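Local coordinates for protein minor fimbrium subunit Mfa5 (Porphyromonas gingivalis ATCC 33277, PDB 6TO1) that serves as an accessory subunit of the minor fimbriae, the surface pili that mediate biofilm formation and adhesion to host cells and other oral bacteria, at residues Leu325-Glu328 with Pro334-Tyr337; Val278-Ser283 with Pro288-His293. One frame throughout, in Å; residues are numbered along the deposited sequence.

Contact 1 (Leu325-Glu328 with Pro334-Tyr337)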
loop_
_atom_site.group_PDB
_atom_site.type_symbol
_atom_site.label_atom_id
_atom_site.label_comp_id
_atom_site.label_asym_id
_atom_site.label_seq_id
_atom_site.Cartn_x
_atom_site.Cartn_y
_atom_site.Cartn_z
ATOM N N LEU A 325 -46.664 -16.898 12.710
ATOM C CA LEU A 325 -47.489 -15.803 13.205
ATOM C C LEU A 325 -47.887 -16.139 14.633
ATOM O O LEU A 325 -48.265 -17.286 14.922
ATOM C CB LEU A 325 -48.731 -15.590 12.358
ATOM C CG LEU A 325 -48.512 -15.023 10.954
ATOM C CD1 LEU A 325 -49.874 -14.988 10.262
ATOM C CD2 LEU A 325 -47.835 -13.679 10.980
ATOM N N VAL A 326 -47.795 -15.158 15.531
ATOM C CA VAL A 326 -48.191 -15.344 16.924
ATOM C C VAL A 326 -49.358 -14.410 17.225
ATOM O O VAL A 326 -49.215 -13.179 17.260
ATOM C CB VAL A 326 -47.034 -15.115 17.893
ATOM C CG1 VAL A 326 -47.475 -15.504 19.346
ATOM C CG2 VAL A 326 -45.833 -15.936 17.514
ATOM N N TYR A 327 -50.515 -15.000 17.460
ATOM C CA TYR A 327 -51.726 -14.250 17.748
ATOM C C TYR A 327 -51.567 -13.395 18.996
ATOM O O TYR A 327 -51.011 -13.843 19.999
ATOM C CB TYR A 327 -52.868 -15.264 17.913
ATOM C CG TYR A 327 -54.213 -14.698 18.225
ATOM C CD1 TYR A 327 -54.744 -13.661 17.484
ATOM C CD2 TYR A 327 -54.978 -15.238 19.268
ATOM C CE1 TYR A 327 -56.005 -13.144 17.791
ATOM C CE2 TYR A 327 -56.221 -14.739 19.570
ATOM C CZ TYR A 327 -56.730 -13.697 18.825
ATOM O OH TYR A 327 -57.974 -13.220 19.142
ATOM N N GLU A 328 -52.037 -12.146 18.910
ATOM C CA GLU A 328 -52.047 -11.181 20.011
ATOM C C GLU A 328 -53.509 -11.002 20.434
ATOM O O GLU A 328 -54.255 -10.224 19.816
ATOM C CB GLU A 328 -51.429 -9.848 19.575
ATOM C CG GLU A 328 -51.507 -8.728 20.607
ATOM C CD GLU A 328 -51.110 -9.166 22.006
ATOM O OE1 GLU A 328 -49.910 -9.067 22.367
ATOM O OE2 GLU A 328 -52.005 -9.624 22.750
ATOM N N PRO A 334 -59.620 -6.732 13.019
ATOM C CA PRO A 334 -59.502 -7.918 12.168
ATOM C C PRO A 334 -58.388 -8.882 12.494
ATOM O O PRO A 334 -58.103 -9.755 11.668
ATOM C CB PRO A 334 -59.252 -7.306 10.771
ATOM C CG PRO A 334 -58.444 -6.072 11.090
ATOM C CD PRO A 334 -59.055 -5.529 12.376
ATOM N N TYR A 335 -57.795 -8.706 13.678
ATOM C CA TYR A 335 -56.861 -9.614 14.330
ATOM C C TYR A 335 -55.426 -9.254 13.956
ATOM O O TYR A 335 -55.131 -8.796 12.833
ATOM C CB TYR A 335 -57.173 -11.077 14.047
ATOM C CG TYR A 335 -58.600 -11.416 14.355
ATOM C CD1 TYR A 335 -59.178 -11.048 15.569
ATOM C CD2 TYR A 335 -59.388 -12.072 13.426
ATOM C CE1 TYR A 335 -60.515 -11.334 15.839
ATOM C CE2 TYR A 335 -60.731 -12.349 13.689
ATOM C CZ TYR A 335 -61.278 -11.974 14.890
ATOM O OH TYR A 335 -62.616 -12.278 15.139
ATOM N N TYR A 336 -54.567 -9.368 14.978
ATOM C CA TYR A 336 -53.198 -8.866 14.989
ATOM C C TYR A 336 -52.262 -10.001 15.380
ATOM O O TYR A 336 -52.558 -10.757 16.309
ATOM C CB TYR A 336 -53.040 -7.707 15.989
ATOM C CG TYR A 336 -53.863 -6.529 15.601
ATOM C CD1 TYR A 336 -53.270 -5.409 15.055
ATOM C CD2 TYR A 336 -55.254 -6.550 15.722
ATOM C CE1 TYR A 336 -54.024 -4.320 14.655
ATOM C CE2 TYR A 336 -56.012 -5.472 15.314
ATOM C CZ TYR A 336 -55.400 -4.370 14.794
ATOM O OH TYR A 336 -56.152 -3.292 14.402
ATOM N N TYR A 337 -51.120 -10.099 14.686
ATOM C CA TYR A 337 -50.217 -11.233 14.846
ATOM C C TYR A 337 -48.786 -10.737 14.830
ATOM O O TYR A 337 -48.413 -9.983 13.924
ATOM C CB TYR A 337 -50.381 -12.266 13.719
ATOM C CG TYR A 337 -51.786 -12.770 13.608
ATOM C CD1 TYR A 337 -52.174 -13.932 14.257
ATOM C CD2 TYR A 337 -52.732 -12.046 12.919
ATOM C CE1 TYR A 337 -53.471 -14.377 14.201
ATOM C CE2 TYR A 337 -54.036 -12.480 12.858
ATOM C CZ TYR A 337 -54.391 -13.643 13.502
ATOM O OH TYR A 337 -55.718 -14.050 13.424
HETATM O O HOH W 1 -55.740 -9.935 17.558
#

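Contact 2 (Val278-Ser283 with Pro288-His293). With CA (calcium ion), chain F.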
loop_
_atom_site.group_PDB
_atom_site.type_symbol
_atom_site.label_atom_id
_atom_site.label_comp_id
_atom_site.label_asym_id
_atom_site.label_seq_id
_atom_site.Cartn_x
_atom_site.Cartn_y
_atom_site.Cartn_z
ATOM N N VAL A 278 -50.161 -20.320 12.306
ATOM C CA VAL A 278 -50.637 -19.517 13.424
ATOM C C VAL A 278 -50.485 -20.297 14.724
ATOM O O VAL A 278 -51.042 -21.391 14.870
ATOM C CB VAL A 278 -52.092 -19.081 13.221
ATOM C CG1 VAL A 278 -52.533 -18.225 14.366
ATOM C CG2 VAL A 278 -52.247 -18.339 11.913
ATOM N N SER A 279 -49.767 -19.693 15.674
ATOM C CA SER A 279 -49.610 -20.180 17.037
ATOM C C SER A 279 -50.864 -20.857 17.568
ATOM O O SER A 279 -51.875 -20.192 17.818
ATOM C CB SER A 279 -49.256 -19.017 17.962
ATOM O OG SER A 279 -50.285 -18.040 17.941
ATOM N N ASN A 280 -50.774 -22.168 17.783
ATOM C CA ASN A 280 -51.837 -22.895 18.467
ATOM C C ASN A 280 -51.286 -24.176 19.078
ATOM O O ASN A 280 -50.548 -24.905 18.413
ATOM C CB ASN A 280 -52.954 -23.252 17.517
ATOM C CG ASN A 280 -54.034 -24.094 18.202
ATOM O OD1 ASN A 280 -54.510 -23.735 19.286
ATOM N ND2 ASN A 280 -54.375 -25.236 17.604
ATOM N N ASN A 281 -51.649 -24.451 20.335
ATOM C CA ASN A 281 -51.330 -25.732 20.960
ATOM C C ASN A 281 -52.475 -26.691 20.661
ATOM O O ASN A 281 -53.562 -26.517 21.216
ATOM C CB ASN A 281 -51.150 -25.583 22.462
ATOM C CG ASN A 281 -50.607 -26.852 23.111
ATOM O OD1 ASN A 281 -50.811 -27.964 22.610
ATOM N ND2 ASN A 281 -49.900 -26.689 24.217
ATOM N N PRO A 282 -52.295 -27.682 19.786
ATOM C CA PRO A 282 -53.439 -28.537 19.410
ATOM C C PRO A 282 -53.990 -29.334 20.574
ATOM O O PRO A 282 -55.128 -29.815 20.491
ATOM C CB PRO A 282 -52.863 -29.456 18.321
ATOM C CG PRO A 282 -51.385 -29.473 18.566
ATOM C CD PRO A 282 -51.032 -28.124 19.162
ATOM N N SER A 283 -53.231 -29.457 21.666
ATOM C CA SER A 283 -53.644 -30.237 22.822
ATOM C C SER A 283 -54.604 -29.492 23.738
ATOM O O SER A 283 -55.313 -30.134 24.517
ATOM C CB SER A 283 -52.410 -30.648 23.624
ATOM O OG SER A 283 -51.600 -31.545 22.890
ATOM N N PRO A 288 -56.635 -19.739 18.676
ATOM C CA PRO A 288 -56.552 -18.347 18.231
ATOM C C PRO A 288 -57.674 -18.038 17.254
ATOM O O PRO A 288 -58.282 -18.931 16.676
ATOM C CB PRO A 288 -55.184 -18.283 17.540
ATOM C CG PRO A 288 -55.003 -19.661 16.990
ATOM C CD PRO A 288 -55.657 -20.609 17.992
ATOM N N ASN A 289 -57.957 -16.751 17.087
ATOM C CA ASN A 289 -58.623 -16.299 15.876
ATOM C C ASN A 289 -57.634 -16.352 14.715
ATOM O O ASN A 289 -56.450 -16.047 14.883
ATOM C CB ASN A 289 -59.145 -14.884 16.059
ATOM C CG ASN A 289 -60.399 -14.861 16.908
ATOM O OD1 ASN A 289 -61.462 -15.253 16.461
ATOM N ND2 ASN A 289 -60.274 -14.397 18.130
ATOM N N TYR A 290 -58.119 -16.741 13.536
ATOM C CA TYR A 290 -57.226 -16.917 12.396
ATOM C C TYR A 290 -57.310 -15.753 11.410
ATOM O O TYR A 290 -58.319 -15.043 11.341
ATOM C CB TYR A 290 -57.553 -18.241 11.697
ATOM C CG TYR A 290 -57.089 -19.435 12.492
ATOM C CD1 TYR A 290 -55.806 -19.940 12.341
ATOM C CD2 TYR A 290 -57.921 -20.042 13.427
ATOM C CE1 TYR A 290 -55.361 -21.015 13.095
ATOM C CE2 TYR A 290 -57.489 -21.124 14.164
ATOM C CZ TYR A 290 -56.218 -21.603 13.999
ATOM O OH TYR A 290 -55.771 -22.665 14.737
ATOM N N PRO A 291 -56.237 -15.509 10.661
ATOM C CA PRO A 291 -56.150 -14.280 9.863
ATOM C C PRO A 291 -56.943 -14.330 8.564
ATOM O O PRO A 291 -57.232 -15.387 8.003
ATOM C CB PRO A 291 -54.653 -14.145 9.564
ATOM C CG PRO A 291 -54.109 -15.512 9.731
ATOM C CD PRO A 291 -54.938 -16.194 10.762
ATOM N N THR A 292 -57.291 -13.135 8.117
ATOM C CA THR A 292 -57.925 -12.877 6.837
ATOM C C THR A 292 -57.106 -11.827 6.100
ATOM O O THR A 292 -56.095 -11.321 6.604
ATOM C CB THR A 292 -59.364 -12.380 7.025
ATOM O OG1 THR A 292 -59.327 -11.055 7.579
ATOM C CG2 THR A 292 -60.145 -13.310 7.916
ATOM N N HIS A 293 -57.557 -11.464 4.883
ATOM C CA HIS A 293 -56.814 -10.461 4.134
ATOM C C HIS A 293 -56.747 -9.117 4.845
ATOM O O HIS A 293 -55.882 -8.293 4.511
ATOM C CB HIS A 293 -57.430 -10.280 2.737
ATOM C CG HIS A 293 -57.093 -11.384 1.788
ATOM N ND1 HIS A 293 -55.802 -11.641 1.377
ATOM C CD2 HIS A 293 -57.873 -12.309 1.180
ATOM C CE1 HIS A 293 -55.800 -12.684 0.568
ATOM N NE2 HIS A 293 -57.046 -13.098 0.420
HETATM CA CA CA F . -55.105 -25.029 21.680
HETATM O O HOH W 2 -53.136 -23.104 14.301
#

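Contact 1 (Leu325-Glu328 with Pro334-Tyr337)
Tyr327 and Tyr337 face each other as the antiparallel, non-hydrogen-bonded pair of a short beta hairpin, strand 326-327 against strand 336-338, at the edge of a small four-stranded mixed sheet. Their side chains rise from the same face of that sheet but lean differently. In Tyr327, CG stands anti to the backbone N (chi1 180°); in Tyr337 it lies beside the N, anti to the carbonyl carbon (chi1 -57°), which brings the Tyr337 ring against the main chain of Tyr327. Tyr337 CD1 therefore packs on Tyr327 CA at 3.5 Å, while Tyr337 CE1 comes within 3.6 Å of Tyr327 CD1. The two rings are inclined by 39° with centroids 5.6 Å apart, an oblique pairing. Both hydroxyls end on Asn289 of 288-293, and Phe318 meets Tyr327 edge-to-face. Leu325 crosses Tyr337 at an angle, CB to CB at 4.0 Å, and reaches on to Val266 and Ala270 of helix 262-272. Tyr335 CD1 lies at the edge of the Tyr327 ring, near its plane. The main chains are joined by Glu328 N donating to Tyr336 O over 3.0 Å, and Tyr337 CA makes a CA-H...O contact with Val326 O. The end of Glu328 leads away from 334-337, OE1 forming a salt bridge with Arg330 and a hydrogen bond with Tyr338 OH. Beyond the direct bond a water bridges the two segments, donating to Glu328 O at 2.7 Å and accepting from Tyr336 N at 2.9 Å.

Contact 2 (Val278-Ser283 with Pro288-His293)
Val278 and Pro288 meet where a calcium-binding loop folds back on itself between helix 274-277 and strand 296-298, in the long connection between strands 227-234 and 357-362 of the von Willebrand factor A-type fold. Apolar packing dominates. The two branches of Val278 divide the work: CG1, anti to the backbone N (chi1 -178°), lies 3.9 Å from Pro288 CG, whereas CG2 reaches Pro291 CD at 3.6 Å. Between them Val278 CB comes 3.8 Å from Tyr290 CE1, the ring crossing the valine obliquely. Pro288 also presses its ring on the main chain, CG lying 3.3 Å from Ser279 O, a buried carbonyl oxygen without a polar partner in the model. The Asn280 side chain crosses Pro288 at about a right angle, and its amide is turned 74° from the Tyr290 ring.

Metal coordination involves the 278-283 side. Asn280 OD1 binds calcium at 2.8 Å and Asn281 O at 2.2 Å; Thr284, Leu286 and Asp319 complete the site.

Polar contacts complete the loop. Asn281 OD1 accepts from Ser283 N in an Asx turn. A water in the plane of the Tyr290 ring, at its edge, joins the segments, 2.8 Å from Val278 O and 2.7 Å from Tyr290 OH.

Contact 2 closes before contact 1 opens along the chain, yet their centres are only about 8 Å apart, and the calcium loop lies against the hairpin. Asn289 joins them through two probable hydrogen bonds: its O is 2.6 Å from Tyr337 OH and its ND2 2.8 Å from Tyr327 OH, so one residue of 288-293 meets both hairpin tyrosines. Ser279 OG accepts from Tyr327 N, tying 278-283 to the same strand, and Pro291 and Val278 both pack on Tyr337. Contact 2 supplies two calcium ligands directly, whereas the Tyr327 side chain in contact 1 stays about 10 Å from that ion and the Val326 side chain about 13 Å from the magnesium.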